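Long-range contacts in sensor protein (Haloarcula marismortui ATCC 43049, PDB 3BWL), which probably acts as a phosphorelay sensor histidine kinase, the present chain being its PAS domain, here with an indole aldehyde bound: residues Asp28-Asp34 against Arg117-Arg123; Phe65-Phe69 against Phe89-Glu94; Val83-Phe89 against Glu104-Phe110. One frame throughout, in Å; residues are numbered along the deposited sequence. Where two conformers were deposited one is given.

Contact 1 (Asp28-Asp34 against Arg117-Arg123); sequences DMIDVLD and RFLAISR. With I3A (1H-indole-3-carbaldehyde), chain F.
Met29, Asp31 and Leu33 pair with Ser122, Ala120 and Phe118 through six main-chain hydrogen bonds, two to each pair, so that strand 29-33 runs antiparallel to the segment 117-123 with axes 4.6 Å apart and N-to-C directions at 163°. Between these hydrogen-bonded pairs lie the non-hydrogen-bonded pairs Ile30 with Ile121 and Val32 with Leu119, where the CA of Ile30 and of Val32 each makes a CA-H...O contact.

On the face carrying Ile30 and Val32 the packing is tight: CG2 of Ile30 comes within 3.4 Å of CD1 of Leu119, closer than usual for two carbons. CG1 of Ile30 rests 3.7 Å from CD1 of Ile121, the two side chains running alongside each other. This is the central pairing of the PAS fold, in which the first strand of the antiparallel sheet lies next to the last, with strand 39-42 beyond one and strand 100-112 beyond the other. The opposite face, with Asp31, Leu33 and Ala120, lines the pocket for 1H-indole-3-carbaldehyde. OD2 of Asp31 stands 2.7 Å from the aldehyde O, close enough that the acid group probably carries a proton. Asp31 CG sits between the backbone N and carbonyl carbon (chi1 62°), which brings OD1 within 3.4 Å of CB of Ala120. A water lies within hydrogen-bonding reach of Asp31 OD1, Ala120 O and Ser122 OG, and Ser122 OG is also hydrogen-bonded to the Tyr93 hydroxyl.

Just beyond the last bridged pair, Arg123 grips Asp28 side-on, NE and NH2 both reaching OD2; the NH2 bond, 2.9 Å to Asp28 OD2, uses the syn lone pair and lies in the guanidinium plane. Asp28 OD1 is bound by His106 of the second subunit, and Arg123 NH1 forms a salt bridge with Glu104 of that subunit.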
# COMPACT_ATOMS: atom_id res chain seq x y z
N ASP A 28 6.43 -0.64 2.35
CA ASP A 28 6.41 0.67 3.00
C ASP A 28 5.39 0.68 4.15
O ASP A 28 4.43 -0.08 4.17
CB ASP A 28 6.08 1.79 2.01
CG ASP A 28 7.17 1.99 0.97
OD1 ASP A 28 8.37 1.99 1.31
OD2 ASP A 28 6.82 2.14 -0.21
N MSE A 29 5.67 1.52 5.14
CA MSE A 29 4.82 1.62 6.34
C MSE A 29 3.51 2.31 5.97
O MSE A 29 3.53 3.25 5.13
CB MSE A 29 5.53 2.47 7.38
CG MSE A 29 6.91 1.91 7.73
SE MSE A 29 8.01 3.19 8.67
CE MSE A 29 6.92 3.48 10.22
N ILE A 30 2.39 1.86 6.56
CA ILE A 30 1.10 2.49 6.34
C ILE A 30 0.43 2.85 7.68
O ILE A 30 0.38 2.03 8.60
CB ILE A 30 0.16 1.54 5.61
CG1 ILE A 30 0.79 1.08 4.29
CG2 ILE A 30 -1.23 2.26 5.37
CD1 ILE A 30 -0.09 0.03 3.50
N ASP A 31 -0.08 4.07 7.81
CA ASP A 31 -0.92 4.39 8.94
C ASP A 31 -2.11 5.17 8.41
O ASP A 31 -2.04 5.80 7.31
CB ASP A 31 -0.17 5.18 10.03
CG ASP A 31 0.33 6.54 9.53
OD1 ASP A 31 1.47 6.62 9.02
OD2 ASP A 31 -0.41 7.56 9.72
N VAL A 32 -3.21 5.08 9.16
CA VAL A 32 -4.45 5.82 8.89
C VAL A 32 -4.70 6.74 10.07
O VAL A 32 -4.68 6.28 11.23
CB VAL A 32 -5.66 4.84 8.68
CG1 VAL A 32 -6.94 5.63 8.37
CG2 VAL A 32 -5.36 3.89 7.51
N LEU A 33 -4.95 8.02 9.78
CA LEU A 33 -5.15 9.04 10.84
C LEU A 33 -6.54 9.62 10.73
O LEU A 33 -7.14 9.66 9.65
CB LEU A 33 -4.16 10.21 10.71
CG LEU A 33 -2.67 9.87 10.64
CD1 LEU A 33 -1.91 11.21 10.56
CD2 LEU A 33 -2.26 9.02 11.88
N ASP A 34 -7.08 10.07 11.85
CA ASP A 34 -8.28 10.91 11.76
C ASP A 34 -7.85 12.38 11.64
O ASP A 34 -6.65 12.68 11.64
CB ASP A 34 -9.26 10.65 12.90
CG ASP A 34 -8.77 11.15 14.25
OD1 ASP A 34 -7.83 11.98 14.30
OD2 ASP A 34 -9.39 10.74 15.27
N ARG A 117 -10.67 10.67 6.68
CA ARG A 117 -9.42 10.01 7.12
C ARG A 117 -8.22 10.45 6.31
O ARG A 117 -8.37 11.00 5.22
CB ARG A 117 -9.54 8.47 7.03
CG ARG A 117 -10.55 7.87 8.03
CD ARG A 117 -10.04 8.03 9.46
NE ARG A 117 -10.93 7.44 10.46
CZ ARG A 117 -11.84 8.13 11.14
NH1 ARG A 117 -12.02 9.43 10.92
NH2 ARG A 117 -12.59 7.52 12.05
N PHE A 118 -7.03 10.19 6.84
CA PHE A 118 -5.79 10.39 6.10
C PHE A 118 -5.06 9.03 6.01
O PHE A 118 -4.98 8.30 7.00
CB PHE A 118 -4.86 11.37 6.81
CG PHE A 118 -5.37 12.78 6.80
CD1 PHE A 118 -4.88 13.68 5.87
CD2 PHE A 118 -6.37 13.19 7.69
CE1 PHE A 118 -5.35 15.00 5.82
CE2 PHE A 118 -6.88 14.54 7.65
CZ PHE A 118 -6.35 15.42 6.72
N LEU A 119 -4.51 8.75 4.85
CA LEU A 119 -3.76 7.52 4.61
C LEU A 119 -2.34 7.97 4.30
O LEU A 119 -2.12 8.77 3.37
CB LEU A 119 -4.36 6.79 3.41
CG LEU A 119 -3.71 5.50 2.92
CD1 LEU A 119 -3.49 4.45 4.02
CD2 LEU A 119 -4.55 4.95 1.71
N ALA A 120 -1.39 7.46 5.07
CA ALA A 120 0.02 7.84 4.98
C ALA A 120 0.88 6.64 4.65
O ALA A 120 0.84 5.65 5.33
CB ALA A 120 0.49 8.48 6.29
N ILE A 121 1.60 6.74 3.55
CA ILE A 121 2.57 5.73 3.17
C ILE A 121 3.97 6.34 3.41
O ILE A 121 4.37 7.32 2.75
CB ILE A 121 2.39 5.28 1.67
CG1 ILE A 121 0.90 5.01 1.32
CG2 ILE A 121 3.28 4.10 1.36
CD1 ILE A 121 0.16 3.99 2.17
N SER A 122 4.70 5.77 4.35
CA SER A 122 6.06 6.28 4.71
C SER A 122 7.15 5.39 4.13
O SER A 122 7.15 4.16 4.31
CB SER A 122 6.20 6.37 6.23
OG SER A 122 5.12 7.16 6.79
N ARG A 123 8.05 6.03 3.39
CA ARG A 123 9.17 5.34 2.75
C ARG A 123 10.48 5.73 3.44
O ARG A 123 10.80 6.91 3.52
CB ARG A 123 9.24 5.63 1.25
CG ARG A 123 10.38 4.89 0.66
CD ARG A 123 10.31 4.77 -0.81
NE ARG A 123 9.13 3.99 -1.20
CZ ARG A 123 8.87 3.70 -2.47
NH1 ARG A 123 9.74 4.14 -3.40
NH2 ARG A 123 7.79 3.01 -2.79
O I3A F . 0.82 9.84 8.91
C3' I3A F . 2.03 9.81 9.13
C3 I3A F . 2.77 11.09 9.39
C2 I3A F . 4.15 11.06 9.73
N I3A F . 4.44 12.39 9.91
C8 I3A F . 3.35 13.19 9.74
C9 I3A F . 2.25 12.40 9.42
C4 I3A F . 1.00 12.99 9.16
C5 I3A F . 0.86 14.40 9.28
C6 I3A F . 1.96 15.19 9.63
C7 I3A F . 3.21 14.58 9.85
O HOH W 1 3.14 5.39 7.22

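Contact 2 (Phe65-Phe69 against Phe89-Glu94); sequences FDLMF and FEGLYE. With I3A (1H-indole-3-carbaldehyde), chain F.
Leu67, Leu92 and Met68 bury the most surface where the loop segment 65-69, whose Asp66-Phe69 forms a type I beta turn, lies along strand 89-94. Leu67 N donates to Leu92 O and Glu94 N to Phe65 O. The side chains of Leu67 and Leu92 cross obliquely, CD1 of Leu67 lying 3.9 Å from CD2 of Leu92. Selenomethionine Met68, its chain bent at chi3 (-92°), places CE 4.0 Å from CB of Leu92 and reaches on to the carboxylate of Glu90.

Asp66 ties this loop to the ligand. Its OD1 accepts from Met68 N, an Asx turn, and from Leu92 N, 2.9 Å from Asp66 OD1, the two donors coming from opposite faces of the carboxylate. That double grip probably holds the carboxylate in its rotation and leaves OD2 to take the indole N-H, with 2.7 Å between Asp66 OD2 and the ligand N. The benzo ring carbon C7 stands 3.6 Å above the centre of the Phe69 ring.

The segment belongs to the loop joining helix 44-50 to helix 71-79, where Phe69 packs on Val74; strand 86-94, along whose outer edge it runs, borders the chain's sheet beside strand 100-112.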
# COMPACT_ATOMS: atom_id res chain seq x y z
N PHE A 65 5.40 10.17 17.45
CA PHE A 65 6.35 9.31 16.74
C PHE A 65 7.25 10.06 15.75
O PHE A 65 8.28 9.55 15.42
CB PHE A 65 5.58 8.23 15.94
CG PHE A 65 4.81 7.32 16.82
CD1 PHE A 65 5.45 6.27 17.47
CD2 PHE A 65 3.47 7.57 17.10
CE1 PHE A 65 4.77 5.44 18.33
CE2 PHE A 65 2.77 6.77 17.97
CZ PHE A 65 3.42 5.69 18.58
N ASP A 66 6.79 11.20 15.22
CA ASP A 66 7.56 11.96 14.24
C ASP A 66 8.24 13.14 14.94
O ASP A 66 7.56 14.06 15.42
CB ASP A 66 6.64 12.49 13.14
CG ASP A 66 7.43 12.99 11.94
OD1 ASP A 66 8.61 13.41 12.12
OD2 ASP A 66 6.88 12.95 10.82
N LEU A 67 9.55 13.03 15.09
CA LEU A 67 10.38 14.07 15.71
C LEU A 67 10.44 15.41 14.99
O LEU A 67 10.94 16.40 15.56
CB LEU A 67 11.80 13.56 15.84
CG LEU A 67 12.04 12.35 16.76
CD1 LEU A 67 13.46 11.80 16.55
CD2 LEU A 67 11.81 12.66 18.24
N MSE A 68 9.95 15.44 13.75
CA MSE A 68 9.98 16.64 12.95
C MSE A 68 8.67 17.45 13.03
O MSE A 68 8.59 18.53 12.43
CB MSE A 68 10.31 16.28 11.50
CG MSE A 68 11.09 17.33 10.77
SE MSE A 68 11.60 16.65 9.01
CE MSE A 68 13.31 15.92 9.41
N PHE A 69 7.68 16.96 13.78
CA PHE A 69 6.35 17.63 13.87
C PHE A 69 5.84 17.60 15.29
O PHE A 69 5.69 16.51 15.88
CB PHE A 69 5.29 16.92 12.99
CG PHE A 69 5.50 17.07 11.52
CD1 PHE A 69 4.68 17.92 10.79
CD2 PHE A 69 6.50 16.34 10.86
CE1 PHE A 69 4.83 18.06 9.44
CE2 PHE A 69 6.70 16.47 9.48
CZ PHE A 69 5.86 17.37 8.76
N PHE A 89 6.20 14.81 1.89
CA PHE A 89 7.02 15.63 2.77
C PHE A 89 7.86 14.73 3.64
O PHE A 89 7.55 13.55 3.83
CB PHE A 89 6.15 16.54 3.67
CG PHE A 89 5.17 15.77 4.54
CD1 PHE A 89 5.52 15.35 5.82
CD2 PHE A 89 3.88 15.49 4.07
CE1 PHE A 89 4.62 14.64 6.61
CE2 PHE A 89 2.96 14.78 4.85
CZ PHE A 89 3.33 14.36 6.14
N GLU A 90 8.88 15.32 4.25
CA GLU A 90 9.82 14.56 5.05
C GLU A 90 9.38 14.50 6.51
O GLU A 90 8.85 15.48 7.05
CB GLU A 90 11.22 15.18 4.91
CG GLU A 90 12.27 14.63 5.85
CD GLU A 90 13.64 15.36 5.76
OE1 GLU A 90 13.75 16.44 5.15
OE2 GLU A 90 14.61 14.82 6.35
N GLY A 91 9.63 13.36 7.14
CA GLY A 91 9.43 13.20 8.57
C GLY A 91 10.61 12.44 9.14
O GLY A 91 11.50 12.03 8.38
N LEU A 92 10.60 12.25 10.44
CA LEU A 92 11.70 11.55 11.12
C LEU A 92 11.15 10.73 12.28
O LEU A 92 10.89 11.27 13.37
CB LEU A 92 12.80 12.55 11.59
CG LEU A 92 13.97 11.91 12.33
CD1 LEU A 92 14.94 11.23 11.33
CD2 LEU A 92 14.72 13.03 13.12
N TYR A 93 10.91 9.44 12.04
CA TYR A 93 10.33 8.60 13.07
C TYR A 93 11.36 8.24 14.14
O TYR A 93 12.52 8.05 13.83
CB TYR A 93 9.78 7.30 12.47
CG TYR A 93 8.52 7.49 11.64
CD1 TYR A 93 7.43 8.21 12.15
CD2 TYR A 93 8.40 6.91 10.38
CE1 TYR A 93 6.27 8.36 11.40
CE2 TYR A 93 7.23 7.05 9.60
CZ TYR A 93 6.19 7.80 10.12
OH TYR A 93 5.05 7.96 9.37
N GLU A 94 10.88 8.17 15.37
CA GLU A 94 11.67 7.68 16.49
C GLU A 94 11.21 6.27 16.81
O GLU A 94 10.02 6.04 17.13
CB GLU A 94 11.42 8.56 17.70
CG GLU A 94 12.36 8.27 18.86
CD GLU A 94 12.13 9.26 19.99
OE1 GLU A 94 10.95 9.51 20.36
OE2 GLU A 94 13.12 9.82 20.51
O I3A F . 0.82 9.84 8.91
C3' I3A F . 2.03 9.81 9.13
C3 I3A F . 2.77 11.09 9.39
C2 I3A F . 4.15 11.06 9.73
N I3A F . 4.44 12.39 9.91
C8 I3A F . 3.35 13.19 9.74
C9 I3A F . 2.25 12.40 9.42
C4 I3A F . 1.00 12.99 9.16
C5 I3A F . 0.86 14.40 9.28
C6 I3A F . 1.96 15.19 9.63
C7 I3A F . 3.21 14.58 9.85

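Contact 3 (Val83-Phe89 against Glu104-Phe110); sequences VDERRKF and EVHLLRF. With I3A (1H-indole-3-carbaldehyde), chain F.
Two rings each take an aliphatic group over one face: the phenyl of Phe89 receives Val105, and the imidazole of His106 receives Lys88. CB of Val105 lies 3.9 Å from the Phe89 ring centroid, a CH-pi contact offset toward the rim, while CD2 of Leu107 meets the ring at its edge, 3.8 Å from CE2 of Phe89. A chi1 of 58°, with CG of Phe89 flanked by both the N and the carbonyl carbon, swings the ring over Val105. Over His106, CG of Lys88 sits 3.8 Å from the centroid; Arg87 O lies near the plane at the ring's edge. With an alanine at Phe89, a gap is likely to open over Val105 and beside Leu107, and one of the two phenyl rings that meet C7 of the indole would be lost.

Strand 86-89 runs antiparallel to strand 104-110 as part of a beta hairpin, the axes at 161°. Arg87 and Phe89 make hydrogen-bonded pairs with Leu107 and Val105, the straightest bond being Leu107 N to Arg87 O, with an angle of 176° at the hydrogen. The pairing runs on past the strand, where Glu85 O accepts from Arg109 N and Asp84 N donates to Arg109 O.

A water links Lys88 NZ and OE1 of Glu104, which stay 4.5 Å apart; Glu104 OE1 also forms a salt bridge with Arg123 of the second subunit. Arg87 NE and NH2 both reach OE2 of Glu85 from one face of the carboxylate.

On the other face from Phe89, the second subunit meets the hairpin: its Asp28 binds His106 ND1, and its Glu49 pairs with Arg86. Strand 115-124 of the same chain flanks strand 100-112, and helix 71-79 packs against the pocket face, with Gln77 on Phe89 and Leu78 on Leu107.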
# COMPACT_ATOMS: atom_id res chain seq x y z
N VAL A 83 -10.14 17.23 0.36
CA VAL A 83 -10.45 15.81 0.12
C VAL A 83 -9.81 15.38 -1.20
O VAL A 83 -9.92 16.09 -2.21
CB VAL A 83 -12.00 15.52 0.11
CG1 VAL A 83 -12.27 14.06 -0.23
CG2 VAL A 83 -12.63 15.87 1.44
N ASP A 84 -9.16 14.21 -1.16
CA ASP A 84 -8.45 13.58 -2.29
C ASP A 84 -7.09 14.19 -2.66
O ASP A 84 -6.42 13.69 -3.59
CB ASP A 84 -9.36 13.37 -3.53
CG ASP A 84 -10.38 12.24 -3.32
OD1 ASP A 84 -10.23 11.45 -2.35
OD2 ASP A 84 -11.34 12.11 -4.13
N GLU A 85 -6.68 15.21 -1.91
CA GLU A 85 -5.38 15.84 -2.06
C GLU A 85 -4.30 14.94 -1.51
O GLU A 85 -4.50 14.28 -0.49
CB GLU A 85 -5.30 17.21 -1.35
CG GLU A 85 -3.89 17.90 -1.51
CD GLU A 85 -3.82 19.30 -0.89
OE1 GLU A 85 -4.86 19.77 -0.39
OE2 GLU A 85 -2.72 19.93 -0.93
N ARG A 86 -3.17 14.90 -2.22
CA ARG A 86 -1.96 14.18 -1.80
C ARG A 86 -0.79 15.13 -1.73
O ARG A 86 -0.67 16.07 -2.54
CB ARG A 86 -1.59 13.10 -2.84
CG ARG A 86 -2.59 12.00 -3.02
CD ARG A 86 -2.13 11.00 -4.08
NE ARG A 86 -2.18 11.59 -5.43
CZ ARG A 86 -1.53 11.14 -6.51
NH1 ARG A 86 -0.71 10.08 -6.47
NH2 ARG A 86 -1.69 11.77 -7.67
N ARG A 87 0.09 14.91 -0.75
CA ARG A 87 1.33 15.66 -0.60
C ARG A 87 2.44 14.73 -0.15
O ARG A 87 2.19 13.79 0.60
CB ARG A 87 1.18 16.73 0.49
CG ARG A 87 0.24 17.81 0.14
CD ARG A 87 0.53 19.05 1.00
NE ARG A 87 -0.68 19.84 1.05
CZ ARG A 87 -1.04 20.60 2.07
NH1 ARG A 87 -0.27 20.70 3.15
NH2 ARG A 87 -2.18 21.28 2.00
N LYS A 88 3.66 15.00 -0.59
CA LYS A 88 4.85 14.32 -0.09
C LYS A 88 5.71 15.28 0.76
O LYS A 88 5.92 16.45 0.39
CB LYS A 88 5.70 13.80 -1.25
CG LYS A 88 4.99 12.82 -2.15
CD LYS A 88 5.94 12.14 -3.09
CE LYS A 88 6.32 13.03 -4.25
NZ LYS A 88 7.18 12.28 -5.22
N PHE A 89 6.20 14.81 1.89
CA PHE A 89 7.02 15.63 2.77
C PHE A 89 7.86 14.73 3.64
O PHE A 89 7.55 13.55 3.83
CB PHE A 89 6.15 16.54 3.67
CG PHE A 89 5.17 15.77 4.54
CD1 PHE A 89 5.52 15.35 5.82
CD2 PHE A 89 3.88 15.49 4.07
CE1 PHE A 89 4.62 14.64 6.61
CE2 PHE A 89 2.96 14.78 4.85
CZ PHE A 89 3.33 14.36 6.14
N GLU A 104 10.14 9.72 3.76
CA GLU A 104 9.25 10.56 2.99
C GLU A 104 7.85 10.00 3.11
O GLU A 104 7.60 8.82 2.73
CB GLU A 104 9.65 10.64 1.52
CG GLU A 104 8.69 11.54 0.72
CD GLU A 104 9.01 11.58 -0.75
OE1 GLU A 104 8.88 10.53 -1.43
OE2 GLU A 104 9.38 12.67 -1.25
N VAL A 105 6.95 10.84 3.62
CA VAL A 105 5.56 10.46 3.81
C VAL A 105 4.77 10.91 2.60
O VAL A 105 4.91 12.07 2.15
CB VAL A 105 4.93 11.19 5.06
CG1 VAL A 105 3.54 10.72 5.28
CG2 VAL A 105 5.75 10.92 6.30
N HIS A 106 4.01 9.99 2.01
CA HIS A 106 3.04 10.38 0.97
C HIS A 106 1.67 10.31 1.64
O HIS A 106 1.18 9.23 1.97
CB HIS A 106 3.12 9.44 -0.27
CG HIS A 106 2.52 10.00 -1.51
ND1 HIS A 106 2.61 9.37 -2.73
CD2 HIS A 106 1.83 11.15 -1.74
CE1 HIS A 106 1.99 10.10 -3.66
NE2 HIS A 106 1.52 11.19 -3.08
N LEU A 107 1.04 11.50 1.84
CA LEU A 107 -0.15 11.58 2.62
C LEU A 107 -1.36 11.93 1.74
O LEU A 107 -1.27 12.80 0.86
CB LEU A 107 0.04 12.66 3.69
CG LEU A 107 -1.08 12.92 4.70
CD1 LEU A 107 -1.23 11.71 5.60
CD2 LEU A 107 -0.70 14.10 5.59
N LEU A 108 -2.48 11.27 2.02
CA LEU A 108 -3.72 11.45 1.26
C LEU A 108 -4.86 11.75 2.21
O LEU A 108 -4.99 11.08 3.22
CB LEU A 108 -4.06 10.11 0.55
CG LEU A 108 -5.46 10.00 -0.09
CD1 LEU A 108 -5.68 11.02 -1.26
CD2 LEU A 108 -5.74 8.59 -0.57
N ARG A 109 -5.70 12.76 1.91
CA ARG A 109 -6.94 12.94 2.66
C ARG A 109 -8.02 12.29 1.80
O ARG A 109 -8.06 12.55 0.59
CB ARG A 109 -7.29 14.44 2.85
CG ARG A 109 -8.61 14.63 3.63
CD ARG A 109 -8.85 16.08 4.10
NE ARG A 109 -9.46 16.08 5.42
CZ ARG A 109 -9.34 17.03 6.35
NH1 ARG A 109 -8.65 18.14 6.11
NH2 ARG A 109 -9.93 16.87 7.52
N PHE A 110 -8.86 11.45 2.39
CA PHE A 110 -9.91 10.78 1.59
C PHE A 110 -11.04 10.29 2.45
O PHE A 110 -10.95 10.32 3.69
CB PHE A 110 -9.34 9.65 0.73
CG PHE A 110 -9.04 8.35 1.47
CD1 PHE A 110 -9.43 7.13 0.92
CD2 PHE A 110 -8.37 8.34 2.70
CE1 PHE A 110 -9.12 5.94 1.57
CE2 PHE A 110 -8.07 7.14 3.35
CZ PHE A 110 -8.45 5.96 2.78
O I3A F . 0.82 9.84 8.91
C3' I3A F . 2.03 9.81 9.13
C3 I3A F . 2.77 11.09 9.39
C2 I3A F . 4.15 11.06 9.73
N I3A F . 4.44 12.39 9.91
C8 I3A F . 3.35 13.19 9.74
C9 I3A F . 2.25 12.40 9.42
C4 I3A F . 1.00 12.99 9.16
C5 I3A F . 0.86 14.40 9.28
C6 I3A F . 1.96 15.19 9.63
C7 I3A F . 3.21 14.58 9.85
O HOH W 2 9.37 10.85 -4.14

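How the contacts relate
All three contacts border the same indole-3-carbaldehyde. Contact 1 meets its aldehyde end, contact 2 holds the ring nitrogen, and contact 3 adds Val105, whose CG2 lies 3.8 Å from C2 of the indole. Phe89 belongs to both contact 2 and contact 3, whose centres lie about 15 Å apart. Contacts 1 and 3, with centres about 9 Å apart, are joined as adjoining strands of the sheet, His106 N lying 2.8 Å from Ile121 O, and both face the second subunit. Contact 2 reaches contact 1 through the Tyr93 hydroxyl, whose OH lies 2.7 Å from Ser122 OG. Along the chain, contacts 2 and 3 both fall inside the loop that contact 1 closes.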